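PDB 7D86: PHD finger protein 14 from Danio rerio, which binds the tail of histone H3, preferring the unmodified form, through two PHD fingers and an intervening pre-PHD zinc finger, and represses PDGFRA expression. Local coordinates for residues C131-D136 with S155-T160; G166-A171 with F181-K186; E87-R92 with L113-L118. One frame throughout, in Å; residues are numbered along the deposited sequence.

Contact 1: C131-D136 with S155-T160; sequences CSLCED and SFFHVT. With ZN (zinc ion), chain D; EDO (1,2-ethanediol), chain H.
Cys-131 and Cys-134, the CxxC pair of the second PHD finger, meet His-158 around a zinc ion, and Cys-161 from helix 159-164 completes the site of three cysteines and one histidine. Metal bonds come first: the zinc lies 2.4 Å from Cys-131 SG and 2.1 Å from His-158 ND1. Cys-134 SG sits at the imidazole edge, in its plane; zinc at ND1 and Thr-142 O at NE2 together fix the rotation of the ring.

Hydrogen bonds to sulfur follow. Cys-131 SG is anti to its own backbone N (chi1 172°) and receives His-158 N at 3.3 Å, nearly straight at 165°, together with Leu-133 N; two N-H groups directed at a zinc-bound thiolate would be expected to temper its charge.

Among apolar contacts, Leu-133 and Phe-157 run side by side, Leu-133 CD1 resting 3.6 Å from Phe-157 CB; Leu-133 also touches Leu-167. Cutting this side chain back to an alanine is likely to open a gap beside Phe-157 CB and cost Leu-167 one of its apolar neighbours.

Phe-156 O is gripped twice by Ser-132, from opposite faces of the carbonyl plane: backbone N at 2.9 Å and side-chain OG at 2.8 Å from that oxygen.

Contact 2: G166-A171 with F181-K186; sequences GLLSEA and FFAYCK. With ZN (zinc ion), chain B.
The Phe-182 ring takes Ser-169 CB over one face, a CH-pi contact in a beta hairpin of the second PHD finger, formed by strands 168-170 and 181-183. Ser-169 CB stands 3.7 Å from the centroid of the Phe-182 ring, offset toward the rim. Phe-182 CG lies between its own backbone N and carbonyl carbon (chi1 60°), a torsion that folds the ring back over the partner strand, where Ala-171 CB also comes up to CE1. Phe-182 CD2 in turn rests over one face of the Tyr-184 ring.

Phe-181, on the other side of the hairpin, lies alongside Glu-170, the two side chains pointing the same way. The extended Glu-170 brings its CD to 3.4 Å from Phe-181 CE1, with carboxylate and ring planes 30° apart. Tyr-101 and Phe-107 meet the Phe-181 ring edge-to-face.

Ser-169 and Phe-182 form the hydrogen-bonded pair of this antiparallel register: Ser-169 N reaches Phe-182 O at 2.8 Å, almost in line with the carbonyl, and Phe-182 N returns to Ser-169 O at 3.0 Å. The non-hydrogen-bonded pairs are Leu-168 with Ala-183 and Glu-170 with Phe-181. Leu-168 CD2 packs on Ala-183 CB, on the side where helices 96-101 and 159-164 close over the leucine.

Beyond the strands, Tyr-184 N makes a weak bond to Leu-167 O. Cys-185 then binds a zinc ion with Cys-148, Cys-153 and His-188, while Leu-167 CB lies 3.2 Å from Tyr-184 O.

Contact 3: E87-R92 with L113-L118; sequences ETDAGR and LRPVTL
Thr-88 and Val-116 bring their backbones together in a single bridge, CA to CA 4.4 Å, where the turn between strands 85-87 and 93-95 of the pre-PHD finger meets the loop leading to helix 120-123. Two backbone hydrogen bonds hold Val-116 from both of its peptide ends. Val-116 N gives to Glu-87 O at 3.1 Å, in the plane of that carbonyl, and Asp-89 N gives to Val-116 O at 2.9 Å, the latter bent to 135° at the hydrogen. Thr-88 CA also approaches Val-116 O, in a CA-H...O contact.

The side-chain polar contact between the segments is made by Asp-89 through OD2, which accepts a weak bond from Thr-117 OG1 at 3.1 Å. Asp-89 OD1 merely packs against Pro-115 CB at 3.3 Å, the aspartate crossing the proline at about a right angle. Glu-87 O also lies against Pro-115 CB, at 3.4 Å.

Within segment 87-92, Thr-88 OG1 is placed between its backbone N and carbonyl carbon (chi1 75°), which turns it inward to receive Arg-92 N at 3.0 Å. This bond closes the loop just beyond the type I turn from Thr-88 to Gly-91, beside the backbone bonds from Gly-91 N to Thr-88 O and from Thr-88 N to Arg-92 O.

Apolar contact is slight: Thr-88 CG2 faces Leu-118 CD1 at 4.2 Å, and both Thr-88 and Val-116 touch Val-94. The join therefore depends chiefly on main-chain bonds, with the Asp-89 carboxylate adding only a weak polar tie at its margin.

In the fold
From the N terminus, contact 3 comes first: 87-92 is met by 113-118, closing a loop that holds strand 93-95 and helix 96-101 of the pre-PHD finger. Contact 1 then joins 131-136 to 155-160, closing a loop that holds strand 145-147, and contact 2 closes the short hairpin loop from 166-171 to 181-186. The three follow in series, none nesting or crossing. Contacts 1 and 2 share the second PHD finger and touch, Leu-133 CD1 lying 3.7 Å from Leu-167 CD1, while helix 159-164 leads from one to the other. Contact 3 stands apart, its centre about 24 Å from that of contact 1; helix 96-101, inside its loop, packs on Val-159 and Leu-168.

Contact 1: C131-D136 with S155-T160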
ATOM      1  N   CYS A 131       3.579 -12.963  -9.212  1.00 33.06           N
ATOM      2  CA  CYS A 131       2.709 -12.805  -8.060  1.00 30.62           C
ATOM      3  C   CYS A 131       1.774 -14.001  -7.951  1.00 29.70           C
ATOM      4  O   CYS A 131       1.054 -14.326  -8.897  1.00 31.78           O
ATOM      5  CB  CYS A 131       1.905 -11.512  -8.168  1.00 27.04           C
ATOM      6  SG  CYS A 131       0.625 -11.332  -6.907  1.00 27.26           S
ATOM      7  N   SER A 132       1.781 -14.653  -6.790  1.00 28.41           N
ATOM      8  CA  SER A 132       0.942 -15.825  -6.592  1.00 29.10           C
ATOM      9  C   SER A 132      -0.493 -15.478  -6.230  1.00 32.91           C
ATOM     10  O   SER A 132      -1.334 -16.384  -6.160  1.00 36.82           O
ATOM     11  CB  SER A 132       1.538 -16.709  -5.492  1.00 32.36           C
ATOM     12  OG  SER A 132       1.628 -15.985  -4.273  1.00 33.98           O
ATOM     13  N   LEU A 133      -0.798 -14.202  -5.998  1.00 30.96           N
ATOM     14  CA  LEU A 133      -2.128 -13.793  -5.562  1.00 26.04           C
ATOM     15  C   LEU A 133      -2.909 -13.007  -6.608  1.00 31.98           C
ATOM     16  O   LEU A 133      -4.009 -12.538  -6.300  1.00 38.03           O
ATOM     17  CB  LEU A 133      -2.016 -12.955  -4.286  1.00 26.57           C
ATOM     18  CG  LEU A 133      -1.460 -13.703  -3.082  1.00 30.67           C
ATOM     19  CD1 LEU A 133      -1.298 -12.748  -1.912  1.00 30.13           C
ATOM     20  CD2 LEU A 133      -2.394 -14.843  -2.734  1.00 29.10           C
ATOM     21  N   CYS A 134      -2.385 -12.851  -7.821  1.00 32.98           N
ATOM     22  CA  CYS A 134      -3.008 -11.958  -8.794  1.00 33.28           C
ATOM     23  C   CYS A 134      -4.372 -12.487  -9.236  1.00 36.33           C
ATOM     24  O   CYS A 134      -4.524 -13.666  -9.563  1.00 39.65           O
ATOM     25  CB  CYS A 134      -2.094 -11.777 -10.008  1.00 32.76           C
ATOM     26  SG  CYS A 134      -1.335 -10.127 -10.151  1.00 31.68           S
ATOM     27  N   GLU A 135      -5.372 -11.603  -9.239  1.00 40.96           N
ATOM     28  CA  GLU A 135      -6.687 -11.988  -9.749  1.00 53.15           C
ATOM     29  C   GLU A 135      -6.665 -12.133 -11.264  1.00 48.70           C
ATOM     30  O   GLU A 135      -7.342 -13.003 -11.826  1.00 47.24           O
ATOM     31  CB  GLU A 135      -7.738 -10.957  -9.336  1.00 64.33           C
ATOM     32  CG  GLU A 135      -7.774 -10.672  -7.849  1.00 75.28           C
ATOM     33  CD  GLU A 135      -8.552  -9.417  -7.518  1.00 84.62           C
ATOM     34  OE1 GLU A 135      -9.789  -9.423  -7.678  1.00 89.23           O
ATOM     35  OE2 GLU A 135      -7.921  -8.420  -7.106  1.00 87.94           O
ATOM     36  N   ASP A 136      -5.891 -11.291 -11.936  1.00 42.07           N
ATOM     37  CA  ASP A 136      -5.809 -11.272 -13.389  1.00 40.28           C
ATOM     38  C   ASP A 136      -4.457 -11.842 -13.802  1.00 36.07           C
ATOM     39  O   ASP A 136      -3.414 -11.238 -13.533  1.00 36.07           O
ATOM     40  CB  ASP A 136      -5.995  -9.853 -13.917  1.00 39.27           C
ATOM     41  CG  ASP A 136      -6.260  -9.816 -15.404  1.00 42.12           C
ATOM     42  OD1 ASP A 136      -5.644 -10.605 -16.150  1.00 44.17           O
ATOM     43  OD2 ASP A 136      -7.091  -8.992 -15.825  1.00 46.86           O
ATOM     44  N   SER A 155       7.123 -17.140  -0.649  1.00 36.93           N
ATOM     45  CA  SER A 155       5.884 -16.890  -1.379  1.00 30.11           C
ATOM     46  C   SER A 155       5.878 -15.434  -1.811  1.00 30.94           C
ATOM     47  O   SER A 155       6.058 -14.547  -0.976  1.00 34.97           O
ATOM     48  CB  SER A 155       4.654 -17.170  -0.513  1.00 36.69           C
ATOM     49  OG  SER A 155       4.534 -18.551  -0.208  1.00 53.20           O
ATOM     50  N   PHE A 156       5.657 -15.186  -3.102  1.00 30.82           N
ATOM     51  CA  PHE A 156       5.763 -13.842  -3.661  1.00 29.99           C
ATOM     52  C   PHE A 156       4.401 -13.296  -4.073  1.00 29.36           C
ATOM     53  O   PHE A 156       3.549 -14.028  -4.591  1.00 27.94           O
ATOM     54  CB  PHE A 156       6.704 -13.824  -4.864  1.00 30.89           C
ATOM     55  CG  PHE A 156       8.100 -14.237  -4.530  1.00 37.24           C
ATOM     56  CD1 PHE A 156       8.916 -13.416  -3.768  1.00 44.34           C
ATOM     57  CD2 PHE A 156       8.596 -15.454  -4.957  1.00 40.42           C
ATOM     58  CE1 PHE A 156      10.214 -13.808  -3.439  1.00 45.35           C
ATOM     59  CE2 PHE A 156       9.886 -15.842  -4.636  1.00 45.01           C
ATOM     60  CZ  PHE A 156      10.693 -15.016  -3.873  1.00 43.34           C
ATOM     61  N   PHE A 157       4.218 -11.991  -3.872  1.00 29.40           N
ATOM     62  CA  PHE A 157       2.974 -11.332  -4.242  1.00 24.87           C
ATOM     63  C   PHE A 157       3.194  -9.828  -4.326  1.00 23.41           C
ATOM     64  O   PHE A 157       4.075  -9.276  -3.666  1.00 23.67           O
ATOM     65  CB  PHE A 157       1.847 -11.642  -3.245  1.00 25.93           C
ATOM     66  CG  PHE A 157       2.329 -11.939  -1.848  1.00 28.05           C
ATOM     67  CD1 PHE A 157       2.868 -10.940  -1.057  1.00 28.16           C
ATOM     68  CD2 PHE A 157       2.218 -13.221  -1.324  1.00 31.28           C
ATOM     69  CE1 PHE A 157       3.317 -11.219   0.237  1.00 34.11           C
ATOM     70  CE2 PHE A 157       2.658 -13.501  -0.032  1.00 29.06           C
ATOM     71  CZ  PHE A 157       3.203 -12.496   0.745  1.00 30.31           C
ATOM     72  N   HIS A 158       2.375  -9.171  -5.146  1.00 25.60           N
ATOM     73  CA  HIS A 158       2.360  -7.714  -5.142  1.00 22.50           C
ATOM     74  C   HIS A 158       1.895  -7.217  -3.785  1.00 24.89           C
ATOM     75  O   HIS A 158       1.113  -7.878  -3.096  1.00 26.87           O
ATOM     76  CB  HIS A 158       1.410  -7.172  -6.218  1.00 25.21           C
ATOM     77  CG  HIS A 158       1.817  -7.507  -7.614  1.00 27.49           C
ATOM     78  ND1 HIS A 158       1.066  -8.324  -8.432  1.00 30.23           N
ATOM     79  CD2 HIS A 158       2.895  -7.128  -8.340  1.00 27.08           C
ATOM     80  CE1 HIS A 158       1.666  -8.435  -9.602  1.00 26.74           C
ATOM     81  NE2 HIS A 158       2.778  -7.719  -9.573  1.00 31.26           N
ATOM     82  N   VAL A 159       2.353  -6.018  -3.414  1.00 23.84           N
ATOM     83  CA  VAL A 159       1.969  -5.446  -2.127  1.00 23.96           C
ATOM     84  C   VAL A 159       0.459  -5.270  -2.046  1.00 25.96           C
ATOM     85  O   VAL A 159      -0.160  -5.567  -1.021  1.00 26.75           O
ATOM     86  CB  VAL A 159       2.698  -4.114  -1.883  1.00 26.57           C
ATOM     87  CG1 VAL A 159       2.214  -3.484  -0.577  1.00 24.53           C
ATOM     88  CG2 VAL A 159       4.207  -4.339  -1.866  1.00 24.16           C
ATOM     89  N   THR A 160      -0.159  -4.776  -3.124  1.00 26.32           N
ATOM     90  CA  THR A 160      -1.597  -4.526  -3.094  1.00 28.60           C
ATOM     91  C   THR A 160      -2.407  -5.812  -3.189  1.00 28.62           C
ATOM     92  O   THR A 160      -3.528  -5.874  -2.669  1.00 28.25           O
ATOM     93  CB  THR A 160      -1.992  -3.565  -4.216  1.00 29.11           C
ATOM     94  OG1 THR A 160      -1.407  -3.997  -5.453  1.00 29.34           O
ATOM     95  CG2 THR A 160      -1.500  -2.155  -3.895  1.00 31.51           C
TER
HETATM   96 ZN    ZN D 503      -0.547  -9.579  -8.000  1.00 34.37          ZN
HETATM   97  C1  EDO H 507      -4.951  -7.490  -9.282  1.00 49.48           C
HETATM   98  O1  EDO H 507      -5.131  -8.671  -8.487  1.00 50.72           O
HETATM   99  C2  EDO H 507      -5.055  -7.876 -10.752  1.00 47.92           C
HETATM  100  O2  EDO H 507      -4.169  -8.977 -11.001  1.00 43.22           O

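Contact 2: G166-A171 with F181-K186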
ATOM      1  N   GLY A 166      -5.455  -9.346   3.165  1.00 27.37           N
ATOM      2  CA  GLY A 166      -5.297  -9.107   4.588  1.00 26.90           C
ATOM      3  C   GLY A 166      -3.943  -9.516   5.132  1.00 24.25           C
ATOM      4  O   GLY A 166      -3.832  -9.868   6.311  1.00 28.56           O
ATOM      5  N   LEU A 167      -2.906  -9.476   4.305  1.00 26.90           N
ATOM      6  CA  LEU A 167      -1.613 -10.067   4.648  1.00 24.10           C
ATOM      7  C   LEU A 167      -0.560  -9.051   5.084  1.00 30.51           C
ATOM      8  O   LEU A 167       0.516  -9.455   5.533  1.00 29.38           O
ATOM      9  CB  LEU A 167      -1.080 -10.870   3.454  1.00 25.19           C
ATOM     10  CG  LEU A 167      -2.027 -11.960   2.942  1.00 29.11           C
ATOM     11  CD1 LEU A 167      -1.405 -12.683   1.764  1.00 30.27           C
ATOM     12  CD2 LEU A 167      -2.344 -12.945   4.063  1.00 30.37           C
ATOM     13  N   LEU A 168      -0.828  -7.753   4.962  1.00 27.59           N
ATOM     14  CA  LEU A 168       0.146  -6.726   5.313  1.00 26.27           C
ATOM     15  C   LEU A 168      -0.053  -6.308   6.760  1.00 29.48           C
ATOM     16  O   LEU A 168      -1.182  -6.056   7.192  1.00 29.57           O
ATOM     17  CB  LEU A 168       0.017  -5.501   4.403  1.00 26.72           C
ATOM     18  CG  LEU A 168       0.106  -5.719   2.895  1.00 26.04           C
ATOM     19  CD1 LEU A 168       0.016  -4.382   2.165  1.00 25.74           C
ATOM     20  CD2 LEU A 168       1.407  -6.449   2.537  1.00 25.82           C
ATOM     21  N   SER A 169       1.052  -6.239   7.507  1.00 27.33           N
ATOM     22  CA  SER A 169       1.028  -5.848   8.907  1.00 29.28           C
ATOM     23  C   SER A 169       2.033  -4.735   9.158  1.00 28.94           C
ATOM     24  O   SER A 169       3.038  -4.603   8.454  1.00 27.70           O
ATOM     25  CB  SER A 169       1.344  -7.041   9.836  1.00 33.14           C
ATOM     26  OG  SER A 169       0.448  -8.118   9.631  1.00 34.62           O
ATOM     27  N   GLU A 170       1.753  -3.937  10.181  1.00 30.36           N
ATOM     28  CA  GLU A 170       2.707  -2.963  10.693  1.00 31.24           C
ATOM     29  C   GLU A 170       2.875  -3.217  12.182  1.00 34.83           C
ATOM     30  O   GLU A 170       1.892  -3.210  12.924  1.00 34.92           O
ATOM     31  CB  GLU A 170       2.243  -1.526  10.440  1.00 34.17           C
ATOM     32  CG  GLU A 170       3.211  -0.467  10.971  1.00 39.39           C
ATOM     33  CD  GLU A 170       2.724   0.956  10.726  1.00 51.32           C
ATOM     34  OE1 GLU A 170       3.506   1.900  10.966  1.00 56.68           O
ATOM     35  OE2 GLU A 170       1.566   1.132  10.292  1.00 50.73           O
ATOM     36  N   ALA A 171       4.113  -3.452  12.614  1.00 32.09           N
ATOM     37  CA  ALA A 171       4.378  -3.657  14.031  1.00 32.55           C
ATOM     38  C   ALA A 171       4.097  -2.383  14.821  1.00 33.52           C
ATOM     39  O   ALA A 171       4.288  -1.266  14.335  1.00 33.17           O
ATOM     40  CB  ALA A 171       5.831  -4.100  14.245  1.00 32.16           C
ATOM     41  N   PHE A 181       7.232  -2.828   8.877  1.00 26.79           N
ATOM     42  CA  PHE A 181       6.281  -3.292   7.879  1.00 28.53           C
ATOM     43  C   PHE A 181       6.651  -4.699   7.431  1.00 27.96           C
ATOM     44  O   PHE A 181       7.734  -4.913   6.885  1.00 31.49           O
ATOM     45  CB  PHE A 181       6.245  -2.333   6.692  1.00 25.13           C
ATOM     46  CG  PHE A 181       5.800  -0.955   7.064  1.00 27.90           C
ATOM     47  CD1 PHE A 181       4.458  -0.677   7.251  1.00 32.29           C
ATOM     48  CD2 PHE A 181       6.723   0.062   7.243  1.00 26.87           C
ATOM     49  CE1 PHE A 181       4.041   0.598   7.599  1.00 33.82           C
ATOM     50  CE2 PHE A 181       6.316   1.331   7.597  1.00 30.68           C
ATOM     51  CZ  PHE A 181       4.963   1.597   7.776  1.00 33.51           C
ATOM     52  N   PHE A 182       5.751  -5.654   7.651  1.00 27.23           N
ATOM     53  CA  PHE A 182       6.017  -7.024   7.250  1.00 27.53           C
ATOM     54  C   PHE A 182       4.752  -7.649   6.681  1.00 27.14           C
ATOM     55  O   PHE A 182       3.639  -7.142   6.860  1.00 24.97           O
ATOM     56  CB  PHE A 182       6.567  -7.857   8.423  1.00 31.25           C
ATOM     57  CG  PHE A 182       5.642  -7.929   9.597  1.00 29.12           C
ATOM     58  CD1 PHE A 182       5.604  -6.907  10.534  1.00 29.19           C
ATOM     59  CD2 PHE A 182       4.819  -9.029   9.778  1.00 27.71           C
ATOM     60  CE1 PHE A 182       4.753  -6.976  11.622  1.00 29.85           C
ATOM     61  CE2 PHE A 182       3.967  -9.104  10.865  1.00 29.33           C
ATOM     62  CZ  PHE A 182       3.934  -8.078  11.788  1.00 32.77           C
ATOM     63  N   ALA A 183       4.943  -8.757   5.976  1.00 24.20           N
ATOM     64  CA  ALA A 183       3.852  -9.461   5.328  1.00 27.15           C
ATOM     65  C   ALA A 183       4.057 -10.965   5.442  1.00 28.94           C
ATOM     66  O   ALA A 183       5.183 -11.460   5.351  1.00 28.67           O
ATOM     67  CB  ALA A 183       3.744  -9.083   3.853  1.00 27.99           C
ATOM     68  N   TYR A 184       2.948 -11.685   5.596  1.00 31.85           N
ATOM     69  CA  TYR A 184       2.934 -13.140   5.686  1.00 30.00           C
ATOM     70  C   TYR A 184       2.028 -13.710   4.608  1.00 32.65           C
ATOM     71  O   TYR A 184       0.956 -13.159   4.330  1.00 30.43           O
ATOM     72  CB  TYR A 184       2.430 -13.629   7.045  1.00 29.24           C
ATOM     73  CG  TYR A 184       3.305 -13.325   8.239  1.00 29.31           C
ATOM     74  CD1 TYR A 184       4.689 -13.398   8.163  1.00 33.43           C
ATOM     75  CD2 TYR A 184       2.734 -12.980   9.455  1.00 37.11           C
ATOM     76  CE1 TYR A 184       5.483 -13.128   9.276  1.00 34.72           C
ATOM     77  CE2 TYR A 184       3.503 -12.710  10.562  1.00 37.83           C
ATOM     78  CZ  TYR A 184       4.876 -12.780  10.469  1.00 32.89           C
ATOM     79  OH  TYR A 184       5.619 -12.491  11.580  1.00 36.52           O
ATOM     80  N   CYS A 185       2.434 -14.832   4.022  1.00 25.16           N
ATOM     81  CA  CYS A 185       1.521 -15.491   3.100  1.00 25.71           C
ATOM     82  C   CYS A 185       0.317 -16.028   3.877  1.00 26.58           C
ATOM     83  O   CYS A 185       0.279 -16.000   5.112  1.00 27.59           O
ATOM     84  CB  CYS A 185       2.228 -16.623   2.358  1.00 26.59           C
ATOM     85  SG  CYS A 185       2.655 -18.014   3.440  1.00 30.59           S
ATOM     86  N   LYS A 186      -0.675 -16.538   3.144  1.00 28.10           N
ATOM     87  CA  LYS A 186      -1.882 -17.042   3.800  1.00 26.85           C
ATOM     88  C   LYS A 186      -1.570 -18.182   4.763  1.00 28.24           C
ATOM     89  O   LYS A 186      -2.229 -18.324   5.797  1.00 28.84           O
ATOM     90  CB  LYS A 186      -2.897 -17.513   2.763  1.00 25.89           C
ATOM     91  CG  LYS A 186      -3.452 -16.418   1.863  1.00 26.34           C
ATOM     92  CD  LYS A 186      -4.478 -16.999   0.907  1.00 32.64           C
ATOM     93  CE  LYS A 186      -4.879 -15.990  -0.157  1.00 42.74           C
ATOM     94  NZ  LYS A 186      -5.854 -16.564  -1.128  1.00 46.98           N
TER
HETATM   95 ZN    ZN B 501       4.857 -17.817   4.193  1.00 32.86          ZN

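Contact 3: E87-R92 with L113-L118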
ATOM      1  N   GLU A  87       3.670  10.685  -6.197  1.00 30.17           N
ATOM      2  CA  GLU A  87       4.500  10.830  -7.383  1.00 35.84           C
ATOM      3  C   GLU A  87       5.945  10.450  -7.074  1.00 35.08           C
ATOM      4  O   GLU A  87       6.449  10.719  -5.980  1.00 35.38           O
ATOM      5  CB  GLU A  87       4.428  12.272  -7.902  1.00 37.07           C
ATOM      6  CG  GLU A  87       4.902  12.449  -9.331  1.00 42.52           C
ATOM      7  CD  GLU A  87       4.531  13.818  -9.903  1.00 50.75           C
ATOM      8  OE1 GLU A  87       4.271  14.754  -9.115  1.00 50.06           O
ATOM      9  OE2 GLU A  87       4.488  13.948 -11.144  1.00 55.42           O
ATOM     10  N   THR A  88       6.611   9.816  -8.041  1.00 37.23           N
ATOM     11  CA  THR A  88       8.030   9.501  -7.904  1.00 35.77           C
ATOM     12  C   THR A  88       8.886  10.660  -8.400  1.00 40.98           C
ATOM     13  O   THR A  88       8.391  11.643  -8.957  1.00 39.37           O
ATOM     14  CB  THR A  88       8.415   8.236  -8.670  1.00 30.90           C
ATOM     15  OG1 THR A  88       8.459   8.513 -10.079  1.00 34.64           O
ATOM     16  CG2 THR A  88       7.423   7.118  -8.396  1.00 34.70           C
ATOM     17  N   ASP A  89      10.205  10.521  -8.218  1.00 41.16           N
ATOM     18  CA  ASP A  89      11.145  11.531  -8.696  1.00 44.99           C
ATOM     19  C   ASP A  89      11.067  11.699 -10.207  1.00 47.97           C
ATOM     20  O   ASP A  89      11.136  12.821 -10.714  1.00 53.04           O
ATOM     21  CB  ASP A  89      12.569  11.156  -8.290  1.00 55.17           C
ATOM     22  CG  ASP A  89      12.985  11.785  -6.989  1.00 70.11           C
ATOM     23  OD1 ASP A  89      12.160  12.499  -6.381  1.00 75.90           O
ATOM     24  OD2 ASP A  89      14.143  11.571  -6.576  1.00 74.74           O
ATOM     25  N   ALA A  90      10.937  10.600 -10.940  1.00 47.66           N
ATOM     26  CA  ALA A  90      10.944  10.635 -12.395  1.00 44.42           C
ATOM     27  C   ALA A  90       9.581  10.946 -12.992  1.00 44.57           C
ATOM     28  O   ALA A  90       9.378  10.702 -14.185  1.00 47.50           O
ATOM     29  CB  ALA A  90      11.458   9.304 -12.946  1.00 50.93           C
ATOM     30  N   GLY A  91       8.644  11.460 -12.198  1.00 45.78           N
ATOM     31  CA  GLY A  91       7.346  11.843 -12.705  1.00 45.24           C
ATOM     32  C   GLY A  91       6.337  10.725 -12.838  1.00 44.03           C
ATOM     33  O   GLY A  91       5.319  10.916 -13.505  1.00 45.63           O
ATOM     34  N   ARG A  92       6.583   9.562 -12.241  1.00 38.18           N
ATOM     35  CA  ARG A  92       5.632   8.466 -12.303  1.00 39.71           C
ATOM     36  C   ARG A  92       4.950   8.337 -10.948  1.00 35.36           C
ATOM     37  O   ARG A  92       5.123   9.178 -10.067  1.00 38.63           O
ATOM     38  CB  ARG A  92       6.335   7.185 -12.758  1.00 40.03           C
ATOM     39  CG  ARG A  92       6.885   7.315 -14.178  1.00 46.49           C
ATOM     40  CD  ARG A  92       7.529   6.029 -14.676  1.00 52.41           C
ATOM     41  NE  ARG A  92       8.079   6.191 -16.016  1.00 60.15           N
ATOM     42  CZ  ARG A  92       9.269   6.723 -16.266  1.00 69.24           C
ATOM     43  NH1 ARG A  92       9.700   6.842 -17.516  1.00 74.12           N
ATOM     44  NH2 ARG A  92      10.027   7.142 -15.262  1.00 69.87           N
ATOM     45  N   LEU A 113       7.510  15.246   2.892  1.00 83.89           N
ATOM     46  CA  LEU A 113       6.859  15.969   1.800  1.00 79.87           C
ATOM     47  C   LEU A 113       7.766  16.065   0.573  1.00 78.02           C
ATOM     48  O   LEU A 113       7.961  17.138  -0.001  1.00 80.69           O
ATOM     49  CB  LEU A 113       6.404  17.356   2.258  1.00 77.82           C
ATOM     50  CG  LEU A 113       5.380  17.424   3.392  1.00 74.72           C
ATOM     51  CD1 LEU A 113       5.041  18.872   3.726  1.00 76.18           C
ATOM     52  CD2 LEU A 113       4.128  16.648   3.019  1.00 72.36           C
ATOM     53  N   ARG A 114       8.315  14.927   0.165  1.00 72.90           N
ATOM     54  CA  ARG A 114       9.146  14.859  -1.028  1.00 68.93           C
ATOM     55  C   ARG A 114       8.847  13.569  -1.772  1.00 54.94           C
ATOM     56  O   ARG A 114       8.318  12.618  -1.192  1.00 54.87           O
ATOM     57  CB  ARG A 114      10.639  14.972  -0.686  1.00 75.81           C
ATOM     58  CG  ARG A 114      11.226  13.891   0.187  1.00 79.48           C
ATOM     59  CD  ARG A 114      12.732  14.084   0.238  1.00 86.37           C
ATOM     60  NE  ARG A 114      13.400  13.220   1.206  1.00 90.90           N
ATOM     61  CZ  ARG A 114      14.705  13.262   1.449  1.00 97.67           C
ATOM     62  NH1 ARG A 114      15.472  14.124   0.793  1.00100.65           N
ATOM     63  NH2 ARG A 114      15.247  12.448   2.344  1.00 99.32           N
ATOM     64  N   PRO A 115       9.140  13.521  -3.074  1.00 54.02           N
ATOM     65  CA  PRO A 115       8.675  12.396  -3.893  1.00 53.52           C
ATOM     66  C   PRO A 115       9.314  11.075  -3.498  1.00 55.80           C
ATOM     67  O   PRO A 115      10.382  11.016  -2.888  1.00 62.20           O
ATOM     68  CB  PRO A 115       9.091  12.792  -5.315  1.00 55.28           C
ATOM     69  CG  PRO A 115       9.276  14.268  -5.272  1.00 57.96           C
ATOM     70  CD  PRO A 115       9.764  14.573  -3.894  1.00 58.55           C
ATOM     71  N   VAL A 116       8.630   9.996  -3.876  1.00 50.36           N
ATOM     72  CA  VAL A 116       9.207   8.667  -3.747  1.00 48.63           C
ATOM     73  C   VAL A 116      10.395   8.552  -4.686  1.00 46.19           C
ATOM     74  O   VAL A 116      10.305   8.891  -5.872  1.00 42.21           O
ATOM     75  CB  VAL A 116       8.148   7.598  -4.049  1.00 46.81           C
ATOM     76  CG1 VAL A 116       8.739   6.199  -3.845  1.00 43.88           C
ATOM     77  CG2 VAL A 116       6.921   7.808  -3.178  1.00 44.68           C
ATOM     78  N   THR A 117      11.521   8.079  -4.162  1.00 48.87           N
ATOM     79  CA  THR A 117      12.729   7.874  -4.952  1.00 50.82           C
ATOM     80  C   THR A 117      12.917   6.382  -5.176  1.00 45.12           C
ATOM     81  O   THR A 117      13.075   5.621  -4.215  1.00 46.00           O
ATOM     82  CB  THR A 117      13.963   8.462  -4.266  1.00 57.54           C
ATOM     83  OG1 THR A 117      13.774   9.863  -4.033  1.00 64.47           O
ATOM     84  CG2 THR A 117      15.193   8.266  -5.142  1.00 58.57           C
ATOM     85  N   LEU A 118      12.893   5.970  -6.439  1.00 38.82           N
ATOM     86  CA  LEU A 118      13.190   4.600  -6.827  1.00 36.90           C
ATOM     87  C   LEU A 118      14.612   4.529  -7.373  1.00 38.02           C
ATOM     88  O   LEU A 118      15.044   5.402  -8.131  1.00 41.32           O
ATOM     89  CB  LEU A 118      12.196   4.103  -7.875  1.00 40.97           C
ATOM     90  CG  LEU A 118      10.718   4.272  -7.511  1.00 39.52           C
ATOM     91  CD1 LEU A 118       9.819   3.651  -8.568  1.00 37.35           C
ATOM     92  CD2 LEU A 118      10.428   3.676  -6.142  1.00 38.38           C
TER